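Local coordinates for transcriptional regulator (Pyrococcus horikoshii, PDB 1UDD), which belongs to the all-helical TENA/THI-4/PQQC family and assembles from four protein chains, at residues A[66-69]-A[70-73]; A[26-30]-A[31-35]; A[44-47]-A[48-51]; A[77-80]-A[81-85]. One frame throughout, in Å; residues are numbered along the deposited sequence.

Contact 1. Residues A[66-69]-A[70-73]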
ATOM      1  N   TYR A  66      -4.728 -17.195   1.486  1.00 31.98           N
ATOM      2  CA  TYR A  66      -3.899 -18.386   1.520  1.00 32.00           C
ATOM      3  C   TYR A  66      -4.764 -19.464   0.856  1.00 31.37           C
ATOM      4  O   TYR A  66      -5.987 -19.451   0.999  1.00 30.56           O
ATOM      5  CB  TYR A  66      -3.584 -18.758   2.965  1.00 31.38           C
ATOM      6  CG  TYR A  66      -2.766 -20.015   3.107  1.00 33.14           C
ATOM      7  CD1 TYR A  66      -3.384 -21.256   3.243  1.00 32.87           C
ATOM      8  CD2 TYR A  66      -1.374 -19.973   3.032  1.00 33.13           C
ATOM      9  CE1 TYR A  66      -2.638 -22.430   3.291  1.00 33.09           C
ATOM     10  CE2 TYR A  66      -0.613 -21.143   3.077  1.00 33.27           C
ATOM     11  CZ  TYR A  66      -1.258 -22.368   3.206  1.00 33.82           C
ATOM     12  OH  TYR A  66      -0.532 -23.532   3.247  1.00 33.74           O
ATOM     13  N   PRO A  67      -4.157 -20.410   0.126  1.00 30.09           N
ATOM     14  CA  PRO A  67      -2.742 -20.642  -0.187  1.00 29.98           C
ATOM     15  C   PRO A  67      -2.175 -19.884  -1.386  1.00 29.73           C
ATOM     16  O   PRO A  67      -0.982 -20.003  -1.671  1.00 31.25           O
ATOM     17  CB  PRO A  67      -2.702 -22.142  -0.430  1.00 29.97           C
ATOM     18  CG  PRO A  67      -3.969 -22.336  -1.217  1.00 27.07           C
ATOM     19  CD  PRO A  67      -4.971 -21.543  -0.360  1.00 32.83           C
ATOM     20  N   LEU A  68      -3.005 -19.138  -2.110  1.00 27.85           N
ATOM     21  CA  LEU A  68      -2.497 -18.411  -3.265  1.00 30.66           C
ATOM     22  C   LEU A  68      -1.353 -17.477  -2.855  1.00 32.39           C
ATOM     23  O   LEU A  68      -0.377 -17.305  -3.591  1.00 28.95           O
ATOM     24  CB  LEU A  68      -3.609 -17.606  -3.949  1.00 31.12           C
ATOM     25  CG  LEU A  68      -3.147 -16.716  -5.116  1.00 35.36           C
ATOM     26  CD1 LEU A  68      -2.313 -17.525  -6.101  1.00 32.81           C
ATOM     27  CD2 LEU A  68      -4.354 -16.130  -5.824  1.00 34.06           C
ATOM     28  N   MET A  69      -1.479 -16.882  -1.677  1.00 29.24           N
ATOM     29  CA  MET A  69      -0.449 -15.982  -1.163  1.00 34.56           C
ATOM     30  C   MET A  69       0.904 -16.704  -1.079  1.00 33.52           C
ATOM     31  O   MET A  69       1.952 -16.129  -1.388  1.00 34.39           O
ATOM     32  CB  MET A  69      -0.837 -15.491   0.231  1.00 34.97           C
ATOM     33  CG  MET A  69       0.272 -14.754   0.936  1.00 43.34           C
ATOM     34  SD  MET A  69       0.245 -15.120   2.699  1.00 46.10           S
ATOM     35  CE  MET A  69      -1.181 -14.140   3.161  1.00 47.96           C
ATOM     36  N   ALA A  70       0.878 -17.957  -0.650  1.00 29.72           N
ATOM     37  CA  ALA A  70       2.109 -18.731  -0.529  1.00 33.51           C
ATOM     38  C   ALA A  70       2.689 -19.035  -1.908  1.00 32.12           C
ATOM     39  O   ALA A  70       3.902 -18.968  -2.105  1.00 32.37           O
ATOM     40  CB  ALA A  70       1.846 -20.031   0.239  1.00 32.36           C
ATOM     41  N   GLU A  71       1.810 -19.366  -2.852  1.00 31.82           N
ATOM     42  CA  GLU A  71       2.197 -19.673  -4.227  1.00 29.37           C
ATOM     43  C   GLU A  71       2.860 -18.442  -4.829  1.00 29.43           C
ATOM     44  O   GLU A  71       3.848 -18.539  -5.550  1.00 30.27           O
ATOM     45  CB  GLU A  71       0.950 -20.048  -5.049  1.00 33.41           C
ATOM     46  CG  GLU A  71       1.240 -20.671  -6.403  1.00 35.24           C
ATOM     47  CD  GLU A  71      -0.024 -20.967  -7.212  1.00 41.71           C
ATOM     48  OE1 GLU A  71      -1.057 -21.327  -6.604  1.00 38.84           O
ATOM     49  OE2 GLU A  71       0.023 -20.855  -8.461  1.00 43.25           O
ATOM     50  N   LEU A  72       2.322 -17.269  -4.518  1.00 31.65           N
ATOM     51  CA  LEU A  72       2.878 -16.022  -5.048  1.00 29.70           C
ATOM     52  C   LEU A  72       4.180 -15.561  -4.391  1.00 30.79           C
ATOM     53  O   LEU A  72       5.084 -15.063  -5.081  1.00 29.31           O
ATOM     54  CB  LEU A  72       1.824 -14.912  -4.978  1.00 31.68           C
ATOM     55  CG  LEU A  72       0.983 -14.644  -6.239  1.00 35.72           C
ATOM     56  CD1 LEU A  72       0.964 -15.851  -7.161  1.00 31.56           C
ATOM     57  CD2 LEU A  72      -0.434 -14.241  -5.825  1.00 32.81           C
ATOM     58  N   ILE A  73       4.298 -15.714  -3.074  1.00 30.04           N
ATOM     59  CA  ILE A  73       5.526 -15.300  -2.402  1.00 30.10           C
ATOM     60  C   ILE A  73       6.688 -16.203  -2.864  1.00 31.57           C
ATOM     61  O   ILE A  73       7.833 -15.760  -2.941  1.00 33.38           O
ATOM     62  CB  ILE A  73       5.369 -15.368  -0.863  1.00 31.59           C
ATOM     63  CG1 ILE A  73       6.496 -14.596  -0.179  1.00 33.03           C
ATOM     64  CG2 ILE A  73       5.393 -16.800  -0.396  1.00 32.59           C
ATOM     65  CD1 ILE A  73       6.445 -13.079  -0.408  1.00 37.05           C
TER
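Leu68 lays its branched end over that of Leu72, one turn further along the same helix. The two side chains slant across one another, with Leu68 CG 3.7 Å from Leu72 CD2 and Leu68 CD1 3.8 Å from Leu72 CD1. Leu68 starts out away from the turn it covers; its CG stands opposite the backbone N (chi1 175°), and this brings the methyl end back toward Leu72.

Just before the helix, the chain turns through a cis peptide bond into Pro67. Pro67 CB rests 3.7 Å above the plane of the Tyr66 ring, over its centre, and Tyr66 CE2 reaches Ala70 CB at 3.9 Å, obliquely to the ring. Pro67 and the first turn of the helix thus lie on the same side of the ring plane.

The carbonyl of Pro67 opens the ladder of main-chain bonds: Glu71 N donates to Pro67 O at 3.1 Å, nearly in line with the carbonyl, while the bond from Ala70 N is weak. Regular bonds follow from Leu72 N to Leu68 O at 2.9 Å and from Ile73 N to Met69 O at 2.9 Å.

This first stretch of helix 68-79 is held between several neighbours. Leu72 packs on Ile60 and Ser61 of helix 36-63, Leu68 and Glu71 meet Ile181 of helix 169-183, and Ala70 and Ile73 lie against Val80 of the second subunit.

Contact 2. Residues A[26-30]-A[31-35]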
ATOM      1  N   VAL A  26      14.064  -8.611 -31.009  1.00 32.01           N
ATOM      2  CA  VAL A  26      13.575  -9.957 -30.764  1.00 31.97           C
ATOM      3  C   VAL A  26      13.981 -10.890 -31.909  1.00 34.59           C
ATOM      4  O   VAL A  26      14.585 -11.946 -31.683  1.00 32.23           O
ATOM      5  CB  VAL A  26      12.027  -9.992 -30.626  1.00 28.14           C
ATOM      6  CG1 VAL A  26      11.546 -11.424 -30.628  1.00 20.30           C
ATOM      7  CG2 VAL A  26      11.595  -9.301 -29.330  1.00 30.77           C
ATOM      8  N   VAL A  27      13.643 -10.496 -33.134  1.00 35.34           N
ATOM      9  CA  VAL A  27      13.964 -11.308 -34.299  1.00 34.44           C
ATOM     10  C   VAL A  27      15.458 -11.589 -34.383  1.00 35.45           C
ATOM     11  O   VAL A  27      15.874 -12.725 -34.619  1.00 35.31           O
ATOM     12  CB  VAL A  27      13.512 -10.631 -35.602  1.00 33.01           C
ATOM     13  CG1 VAL A  27      13.910 -11.487 -36.793  1.00 36.87           C
ATOM     14  CG2 VAL A  27      12.010 -10.428 -35.591  1.00 34.00           C
ATOM     15  N   GLN A  28      16.271 -10.564 -34.170  1.00 37.02           N
ATOM     16  CA  GLN A  28      17.715 -10.753 -34.256  1.00 40.15           C
ATOM     17  C   GLN A  28      18.301 -11.563 -33.112  1.00 41.38           C
ATOM     18  O   GLN A  28      19.295 -12.277 -33.297  1.00 40.28           O
ATOM     19  CB  GLN A  28      18.418  -9.402 -34.352  1.00 41.17           C
ATOM     20  CG  GLN A  28      18.289  -8.775 -35.720  1.00 41.40           C
ATOM     21  CD  GLN A  28      19.010  -7.456 -35.819  1.00 43.00           C
ATOM     22  OE1 GLN A  28      20.098  -7.286 -35.267  1.00 46.06           O
ATOM     23  NE2 GLN A  28      18.415  -6.516 -36.536  1.00 42.83           N
ATOM     24  N   LEU A  29      17.687 -11.469 -31.939  1.00 38.50           N
ATOM     25  CA  LEU A  29      18.184 -12.203 -30.786  1.00 40.95           C
ATOM     26  C   LEU A  29      17.970 -13.689 -31.037  1.00 39.87           C
ATOM     27  O   LEU A  29      18.853 -14.502 -30.777  1.00 40.51           O
ATOM     28  CB  LEU A  29      17.437 -11.791 -29.505  1.00 41.10           C
ATOM     29  CG  LEU A  29      18.149 -11.926 -28.149  1.00 42.21           C
ATOM     30  CD1 LEU A  29      17.128 -11.690 -27.037  1.00 42.37           C
ATOM     31  CD2 LEU A  29      18.779 -13.293 -27.982  1.00 43.41           C
ATOM     32  N   TYR A  30      16.794 -14.039 -31.547  1.00 38.15           N
ATOM     33  CA  TYR A  30      16.474 -15.437 -31.800  1.00 39.31           C
ATOM     34  C   TYR A  30      17.135 -16.016 -33.044  1.00 38.29           C
ATOM     35  O   TYR A  30      17.402 -17.212 -33.102  1.00 39.69           O
ATOM     36  CB  TYR A  30      14.951 -15.643 -31.851  1.00 39.71           C
ATOM     37  CG  TYR A  30      14.319 -15.789 -30.474  1.00 39.51           C
ATOM     38  CD1 TYR A  30      14.089 -14.675 -29.655  1.00 39.32           C
ATOM     39  CD2 TYR A  30      14.012 -17.050 -29.967  1.00 39.83           C
ATOM     40  CE1 TYR A  30      13.570 -14.824 -28.358  1.00 38.47           C
ATOM     41  CE2 TYR A  30      13.499 -17.210 -28.678  1.00 39.32           C
ATOM     42  CZ  TYR A  30      13.282 -16.099 -27.877  1.00 39.65           C
ATOM     43  OH  TYR A  30      12.808 -16.286 -26.592  1.00 40.42           O
ATOM     44  N   SER A  31      17.412 -15.182 -34.033  1.00 37.70           N
ATOM     45  CA  SER A  31      18.065 -15.686 -35.239  1.00 41.60           C
ATOM     46  C   SER A  31      19.555 -15.860 -34.954  1.00 43.24           C
ATOM     47  O   SER A  31      20.195 -16.755 -35.496  1.00 46.47           O
ATOM     48  CB  SER A  31      17.886 -14.716 -36.404  1.00 38.59           C
ATOM     49  OG  SER A  31      18.614 -13.523 -36.167  1.00 39.89           O
ATOM     50  N   GLY A  32      20.094 -15.002 -34.094  1.00 45.15           N
ATOM     51  CA  GLY A  32      21.501 -15.074 -33.740  1.00 44.20           C
ATOM     52  C   GLY A  32      22.271 -13.925 -34.348  1.00 42.46           C
ATOM     53  O   GLY A  32      23.493 -13.848 -34.249  1.00 46.89           O
ATOM     54  N   THR A  33      21.533 -13.017 -34.969  1.00 41.54           N
ATOM     55  CA  THR A  33      22.094 -11.852 -35.638  1.00 42.38           C
ATOM     56  C   THR A  33      22.321 -10.632 -34.745  1.00 42.31           C
ATOM     57  O   THR A  33      23.093  -9.732 -35.085  1.00 41.20           O
ATOM     58  CB  THR A  33      21.173 -11.472 -36.813  1.00 43.51           C
ATOM     59  OG1 THR A  33      21.421 -12.371 -37.902  1.00 48.13           O
ATOM     60  CG2 THR A  33      21.400 -10.049 -37.264  1.00 47.31           C
ATOM     61  N   LEU A  34      21.652 -10.597 -33.602  1.00 41.58           N
ATOM     62  CA  LEU A  34      21.793  -9.464 -32.701  1.00 41.71           C
ATOM     63  C   LEU A  34      23.254  -9.201 -32.312  1.00 41.87           C
ATOM     64  O   LEU A  34      23.992 -10.127 -31.963  1.00 41.60           O
ATOM     65  CB  LEU A  34      20.961  -9.685 -31.425  1.00 39.43           C
ATOM     66  CG  LEU A  34      20.874  -8.445 -30.523  1.00 39.19           C
ATOM     67  CD1 LEU A  34      19.961  -7.430 -31.188  1.00 34.93           C
ATOM     68  CD2 LEU A  34      20.343  -8.813 -29.130  1.00 41.69           C
ATOM     69  N   PRO A  35      23.694  -7.935 -32.395  1.00 41.70           N
ATOM     70  CA  PRO A  35      25.074  -7.606 -32.026  1.00 42.91           C
ATOM     71  C   PRO A  35      25.218  -7.778 -30.510  1.00 45.05           C
ATOM     72  O   PRO A  35      24.494  -7.148 -29.737  1.00 46.68           O
ATOM     73  CB  PRO A  35      25.208  -6.147 -32.457  1.00 43.80           C
ATOM     74  CG  PRO A  35      24.252  -6.040 -33.607  1.00 42.54           C
ATOM     75  CD  PRO A  35      23.054  -6.806 -33.094  1.00 42.00           C
TER
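Ser31 is the last residue of helix 24-31, its N giving a 3.0 Å bond to Val27 O. Its OG, tucked between the backbone N and the carbonyl carbon (chi1 68°), accepts a bond from Thr33 N at 3.2 Å, an ST turn that ties the exit of the helix together. Gly32 then leaves helical geometry with a positive phi of 108°, while its N still bonds to Gln28 O at 2.9 Å. Thr33 N adds a weak bond to the same oxygen, and Thr33 CG2 rests 3.6 Å from Gln28 OE1. Leu34 N supplies a third donor, 2.9 Å from Gln28 O, and Leu34 CD2 packs on Leu29 CG at 3.9 Å. Pro35, at the N-cap position of helix 36-63, sets its CD 3.7 Å from Gln28 OE1.

Around the turn, Leu34 O bonds to Tyr159 OH, Leu29 packs on Trp162, and both Gln28 and Leu34 lie on Trp212 of helix 190-213.

One carbonyl gathers the donors at the helix end. Gly32 N and Leu34 N approach Gln28 O from opposite faces of its plane, neither along a lone pair, so the oxygen satisfies two good donors and one weak one. Gly32 lets the chain turn there, since a side chain at its backbone angles would jam against the preceding carbonyl.

Contact 3. Residues A[44-47]-A[48-51]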
ATOM      1  N   LEU A  44      21.650  -5.939 -18.975  1.00 40.24           N
ATOM      2  CA  LEU A  44      21.907  -4.958 -17.925  1.00 41.56           C
ATOM      3  C   LEU A  44      20.606  -4.336 -17.416  1.00 40.22           C
ATOM      4  O   LEU A  44      20.394  -4.227 -16.206  1.00 41.40           O
ATOM      5  CB  LEU A  44      22.839  -3.860 -18.446  1.00 40.26           C
ATOM      6  CG  LEU A  44      24.301  -3.896 -17.978  1.00 43.50           C
ATOM      7  CD1 LEU A  44      24.863  -5.296 -18.115  1.00 44.61           C
ATOM      8  CD2 LEU A  44      25.125  -2.899 -18.796  1.00 43.38           C
ATOM      9  N   GLN A  45      19.738  -3.931 -18.340  1.00 38.97           N
ATOM     10  CA  GLN A  45      18.464  -3.328 -17.977  1.00 36.02           C
ATOM     11  C   GLN A  45      17.546  -4.340 -17.273  1.00 36.84           C
ATOM     12  O   GLN A  45      16.550  -3.948 -16.661  1.00 36.97           O
ATOM     13  CB  GLN A  45      17.760  -2.791 -19.225  1.00 38.59           C
ATOM     14  CG  GLN A  45      18.412  -1.585 -19.886  1.00 37.78           C
ATOM     15  CD  GLN A  45      18.315  -0.322 -19.048  1.00 41.58           C
ATOM     16  OE1 GLN A  45      17.222   0.104 -18.662  1.00 39.57           O
ATOM     17  NE2 GLN A  45      19.464   0.292 -18.770  1.00 39.84           N
ATOM     18  N   ASP A  46      17.884  -5.628 -17.347  1.00 33.27           N
ATOM     19  CA  ASP A  46      17.072  -6.662 -16.714  1.00 35.90           C
ATOM     20  C   ASP A  46      17.111  -6.712 -15.193  1.00 37.95           C
ATOM     21  O   ASP A  46      16.206  -7.284 -14.580  1.00 35.73           O
ATOM     22  CB  ASP A  46      17.424  -8.051 -17.244  1.00 35.06           C
ATOM     23  CG  ASP A  46      16.911  -8.281 -18.646  1.00 37.79           C
ATOM     24  OD1 ASP A  46      15.847  -7.729 -18.997  1.00 36.27           O
ATOM     25  OD2 ASP A  46      17.571  -9.023 -19.399  1.00 44.12           O
ATOM     26  N   PHE A  47      18.144  -6.145 -14.571  1.00 36.86           N
ATOM     27  CA  PHE A  47      18.191  -6.176 -13.112  1.00 36.09           C
ATOM     28  C   PHE A  47      16.967  -5.470 -12.536  1.00 35.01           C
ATOM     29  O   PHE A  47      16.235  -6.021 -11.713  1.00 36.19           O
ATOM     30  CB  PHE A  47      19.439  -5.485 -12.573  1.00 35.13           C
ATOM     31  CG  PHE A  47      19.512  -5.491 -11.083  1.00 33.15           C
ATOM     32  CD1 PHE A  47      19.707  -6.684 -10.393  1.00 32.18           C
ATOM     33  CD2 PHE A  47      19.355  -4.310 -10.358  1.00 36.11           C
ATOM     34  CE1 PHE A  47      19.745  -6.703  -8.992  1.00 35.37           C
ATOM     35  CE2 PHE A  47      19.391  -4.316  -8.956  1.00 32.90           C
ATOM     36  CZ  PHE A  47      19.587  -5.518  -8.275  1.00 33.06           C
ATOM     37  N   ASN A  48      16.755  -4.242 -12.985  1.00 34.75           N
ATOM     38  CA  ASN A  48      15.635  -3.449 -12.521  1.00 35.27           C
ATOM     39  C   ASN A  48      14.305  -4.154 -12.780  1.00 36.23           C
ATOM     40  O   ASN A  48      13.341  -3.969 -12.034  1.00 36.01           O
ATOM     41  CB  ASN A  48      15.633  -2.097 -13.216  1.00 33.90           C
ATOM     42  CG  ASN A  48      14.729  -1.115 -12.530  1.00 34.87           C
ATOM     43  OD1 ASN A  48      14.938  -0.793 -11.360  1.00 34.89           O
ATOM     44  ND2 ASN A  48      13.709  -0.634 -13.242  1.00 33.49           N
ATOM     45  N   TYR A  49      14.262  -4.947 -13.846  1.00 32.40           N
ATOM     46  CA  TYR A  49      13.071  -5.692 -14.224  1.00 32.86           C
ATOM     47  C   TYR A  49      12.888  -6.825 -13.210  1.00 31.86           C
ATOM     48  O   TYR A  49      11.783  -7.072 -12.722  1.00 28.50           O
ATOM     49  CB  TYR A  49      13.261  -6.249 -15.646  1.00 32.61           C
ATOM     50  CG  TYR A  49      12.006  -6.769 -16.335  1.00 34.05           C
ATOM     51  CD1 TYR A  49      11.804  -6.545 -17.703  1.00 34.69           C
ATOM     52  CD2 TYR A  49      11.057  -7.529 -15.648  1.00 31.64           C
ATOM     53  CE1 TYR A  49      10.692  -7.066 -18.371  1.00 32.22           C
ATOM     54  CE2 TYR A  49       9.939  -8.056 -16.310  1.00 30.03           C
ATOM     55  CZ  TYR A  49       9.769  -7.819 -17.669  1.00 31.28           C
ATOM     56  OH  TYR A  49       8.694  -8.363 -18.333  1.00 31.62           O
ATOM     57  N   LEU A  50      13.993  -7.491 -12.896  1.00 30.22           N
ATOM     58  CA  LEU A  50      14.023  -8.599 -11.951  1.00 30.99           C
ATOM     59  C   LEU A  50      13.527  -8.126 -10.582  1.00 32.10           C
ATOM     60  O   LEU A  50      12.684  -8.779  -9.949  1.00 30.58           O
ATOM     61  CB  LEU A  50      15.459  -9.120 -11.865  1.00 32.31           C
ATOM     62  CG  LEU A  50      15.853 -10.264 -10.939  1.00 36.80           C
ATOM     63  CD1 LEU A  50      17.318 -10.599 -11.185  1.00 35.90           C
ATOM     64  CD2 LEU A  50      15.632  -9.883  -9.486  1.00 34.84           C
ATOM     65  N   VAL A  51      14.060  -6.994 -10.129  1.00 29.24           N
ATOM     66  CA  VAL A  51      13.664  -6.426  -8.853  1.00 29.05           C
ATOM     67  C   VAL A  51      12.194  -5.962  -8.916  1.00 28.35           C
ATOM     68  O   VAL A  51      11.400  -6.273  -8.031  1.00 29.18           O
ATOM     69  CB  VAL A  51      14.590  -5.220  -8.464  1.00 31.25           C
ATOM     70  CG1 VAL A  51      14.080  -4.543  -7.193  1.00 29.81           C
ATOM     71  CG2 VAL A  51      16.018  -5.708  -8.240  1.00 28.86           C
TER
HETATM   72  O   HOH W   1      18.735  -2.316 -14.665  1.00 30.37           O
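The ring of Phe47 carries Val51 CG2 on one face, a CH-pi contact in which the methyl sits 3.8 Å from the ring centroid, 21° off the normal. Phe47 CZ is the ring atom closest to it, at 3.6 Å. With its CG opposite the backbone N (chi1 180°), Phe47 swings its ring along the helix to where Val51 stands one turn on. The same ring also meets Tyr66 of the second subunit edge-to-face. Tyr49 offers the other flat group: it packs edge-to-face with Phe207, its OH bonds to Glu204, and Asp46 OD1 approaches its ring obliquely.

Beneath these side chains the backbone is only partly regular. Leu50 N bonds to Asp46 O at 2.8 Å and Val51 N to Phe47 O at 2.9 Å, the latter almost straight on the carbonyl. Two residues earlier, a water stands in for the direct link, donating to Leu44 O at 3.0 Å and accepting from Asn48 N at 3.2 Å. Beside this turn, Asn110 ND2 bonds to Gln45 O, and Asn110 OD1 to Asn48 ND2.

The arrangement is a water-inserted turn in a long helix, here helix 36-63 of an all-helical bundle, with Phe47 meeting a neighbouring subunit and Tyr49 the chain's own helix 190-213.

Contact 4. Residues A[77-80]-A[81-85]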
ATOM      1  N   ARG A  77      10.048 -14.985  -4.374  1.00 32.12           N
ATOM      2  CA  ARG A  77      11.286 -15.464  -3.758  1.00 35.74           C
ATOM      3  C   ARG A  77      12.239 -16.022  -4.824  1.00 36.58           C
ATOM      4  O   ARG A  77      13.421 -15.704  -4.828  1.00 35.95           O
ATOM      5  CB  ARG A  77      10.952 -16.527  -2.701  1.00 37.01           C
ATOM      6  CG  ARG A  77      12.147 -17.135  -1.990  1.00 40.09           C
ATOM      7  CD  ARG A  77      12.616 -18.380  -2.716  1.00 43.79           C
ATOM      8  NE  ARG A  77      13.694 -19.055  -2.007  1.00 47.80           N
ATOM      9  CZ  ARG A  77      14.159 -20.256  -2.333  1.00 51.98           C
ATOM     10  NH1 ARG A  77      13.639 -20.917  -3.360  1.00 51.54           N
ATOM     11  NH2 ARG A  77      15.141 -20.801  -1.629  1.00 53.22           N
ATOM     12  N   ASP A  78      11.710 -16.829  -5.738  1.00 36.20           N
ATOM     13  CA  ASP A  78      12.518 -17.393  -6.806  1.00 34.79           C
ATOM     14  C   ASP A  78      13.082 -16.319  -7.717  1.00 34.57           C
ATOM     15  O   ASP A  78      14.190 -16.464  -8.229  1.00 35.61           O
ATOM     16  CB  ASP A  78      11.701 -18.373  -7.632  1.00 35.06           C
ATOM     17  CG  ASP A  78      11.404 -19.647  -6.884  1.00 36.19           C
ATOM     18  OD1 ASP A  78      11.919 -19.817  -5.756  1.00 34.32           O
ATOM     19  OD2 ASP A  78      10.656 -20.480  -7.430  1.00 36.96           O
ATOM     20  N   GLU A  79      12.329 -15.248  -7.937  1.00 31.93           N
ATOM     21  CA  GLU A  79      12.824 -14.172  -8.792  1.00 34.09           C
ATOM     22  C   GLU A  79      14.117 -13.611  -8.233  1.00 34.28           C
ATOM     23  O   GLU A  79      15.053 -13.357  -8.977  1.00 36.90           O
ATOM     24  CB  GLU A  79      11.837 -13.007  -8.891  1.00 32.47           C
ATOM     25  CG  GLU A  79      10.921 -13.027 -10.095  1.00 37.87           C
ATOM     26  CD  GLU A  79      11.663 -13.130 -11.410  1.00 36.80           C
ATOM     27  OE1 GLU A  79      12.270 -12.137 -11.878  1.00 39.16           O
ATOM     28  OE2 GLU A  79      11.635 -14.228 -11.979  1.00 34.82           O
ATOM     29  N   VAL A  80      14.163 -13.404  -6.922  1.00 35.64           N
ATOM     30  CA  VAL A  80      15.349 -12.818  -6.305  1.00 35.58           C
ATOM     31  C   VAL A  80      16.363 -13.776  -5.707  1.00 34.72           C
ATOM     32  O   VAL A  80      17.255 -13.360  -4.991  1.00 37.57           O
ATOM     33  CB  VAL A  80      14.959 -11.767  -5.247  1.00 36.33           C
ATOM     34  CG1 VAL A  80      14.489 -10.509  -5.939  1.00 34.13           C
ATOM     35  CG2 VAL A  80      13.878 -12.314  -4.334  1.00 34.38           C
ATOM     36  N   THR A  81      16.239 -15.059  -6.001  1.00 36.36           N
ATOM     37  CA  THR A  81      17.206 -16.012  -5.480  1.00 38.01           C
ATOM     38  C   THR A  81      17.704 -16.888  -6.622  1.00 37.90           C
ATOM     39  O   THR A  81      18.767 -16.641  -7.188  1.00 41.49           O
ATOM     40  CB  THR A  81      16.591 -16.886  -4.364  1.00 38.76           C
ATOM     41  OG1 THR A  81      15.517 -17.674  -4.889  1.00 41.43           O
ATOM     42  CG2 THR A  81      16.061 -16.010  -3.254  1.00 37.76           C
ATOM     43  N   VAL A  82      16.925 -17.901  -6.970  1.00 39.58           N
ATOM     44  CA  VAL A  82      17.274 -18.801  -8.060  1.00 38.35           C
ATOM     45  C   VAL A  82      17.582 -18.000  -9.323  1.00 40.10           C
ATOM     46  O   VAL A  82      18.601 -18.226  -9.970  1.00 40.58           O
ATOM     47  CB  VAL A  82      16.108 -19.757  -8.377  1.00 39.24           C
ATOM     48  CG1 VAL A  82      16.509 -20.712  -9.481  1.00 41.67           C
ATOM     49  CG2 VAL A  82      15.686 -20.513  -7.124  1.00 42.13           C
ATOM     50  N   GLU A  83      16.700 -17.060  -9.665  1.00 38.09           N
ATOM     51  CA  GLU A  83      16.863 -16.253 -10.869  1.00 39.58           C
ATOM     52  C   GLU A  83      18.001 -15.239 -10.820  1.00 40.30           C
ATOM     53  O   GLU A  83      18.581 -14.905 -11.854  1.00 39.83           O
ATOM     54  CB  GLU A  83      15.551 -15.537 -11.219  1.00 39.81           C
ATOM     55  CG  GLU A  83      14.440 -16.479 -11.623  1.00 40.94           C
ATOM     56  CD  GLU A  83      14.889 -17.476 -12.671  1.00 40.44           C
ATOM     57  OE1 GLU A  83      15.351 -17.044 -13.743  1.00 42.96           O
ATOM     58  OE2 GLU A  83      14.782 -18.691 -12.426  1.00 42.43           O
ATOM     59  N   VAL A  84      18.306 -14.716  -9.638  1.00 39.71           N
ATOM     60  CA  VAL A  84      19.421 -13.789  -9.532  1.00 38.17           C
ATOM     61  C   VAL A  84      20.690 -14.617  -9.784  1.00 39.96           C
ATOM     62  O   VAL A  84      21.640 -14.141 -10.413  1.00 39.42           O
ATOM     63  CB  VAL A  84      19.481 -13.133  -8.142  1.00 38.48           C
ATOM     64  CG1 VAL A  84      20.872 -12.575  -7.894  1.00 39.47           C
ATOM     65  CG2 VAL A  84      18.448 -12.015  -8.056  1.00 33.87           C
ATOM     66  N   GLU A  85      20.687 -15.863  -9.315  1.00 38.10           N
ATOM     67  CA  GLU A  85      21.832 -16.751  -9.519  1.00 42.93           C
ATOM     68  C   GLU A  85      22.039 -17.039 -11.002  1.00 44.12           C
ATOM     69  O   GLU A  85      23.176 -17.010 -11.491  1.00 45.05           O
ATOM     70  CB  GLU A  85      21.649 -18.063  -8.752  1.00 45.53           C
ATOM     71  CG  GLU A  85      21.934 -17.921  -7.259  1.00 53.28           C
ATOM     72  CD  GLU A  85      21.622 -19.183  -6.466  1.00 58.85           C
ATOM     73  OE1 GLU A  85      22.203 -20.245  -6.786  1.00 62.20           O
ATOM     74  OE2 GLU A  85      20.802 -19.107  -5.522  1.00 59.27           O
TER
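Thr81 OG1 donates to Arg77 O at 2.9 Å, coming in from above the carbonyl plane, 42° out of it. Thr81 OG1 also lies over one face of the Arg77 guanidinium, toward its rim, where the two side chains cross at about a right angle. Placing OG1 between the backbone N and the carbonyl carbon (chi1 63°) turns the hydroxyl back to the preceding turn. Next to it, Asp78 O takes a nearly axial bond from Glu83 N at 3.0 Å and a weak one from Thr81 N at 3.3 Å. Glu83 CG lies 3.6 Å from Glu79 OE2, and Val84 CG2 approaches Val80 O at 3.6 Å.

A second layer fixes the arginine. Arg77 NH1 forms a salt bridge of 3.1 Å with Asp78 OD1, in the guanidinium plane, and Arg77 NE makes a salt bridge to Glu74 of the second subunit. Val80 packs on Thr54, and Val84 on Leu50, of helix 36-63.

Chemically, a hydroxyl does here what the main chain does not: Thr81 N is poorly angled toward Arg77 O, and the side chain bonds to it instead. The bond from Glu83 N spans one residue more than an alpha-helical turn, so polar links continue through the break between helices 68-79 and 82-93.

In the fold
From the N terminus the contacts run in the order 2, 3, 1, 4. Each closes a local turn, and all lie in series, so none nests in or crosses another. Contact 2 ends helix 24-31 and leads into helix 36-63, which carries contact 3, their centres about 20 Å apart. After that helix, contact 1 begins helix 68-79 and contact 4 ends it, passing the chain to helix 82-93. Contacts 3 and 4 touch: Leu50 CD2 packs on Glu79 O at 3.6 Å, joining helix 36-63 to helix 68-79. Contacts 1, 3 and 4 also reach the second subunit; no other chain touches contact 2, which lies across the chain's centre from contact 1, their centres about 37 Å apart.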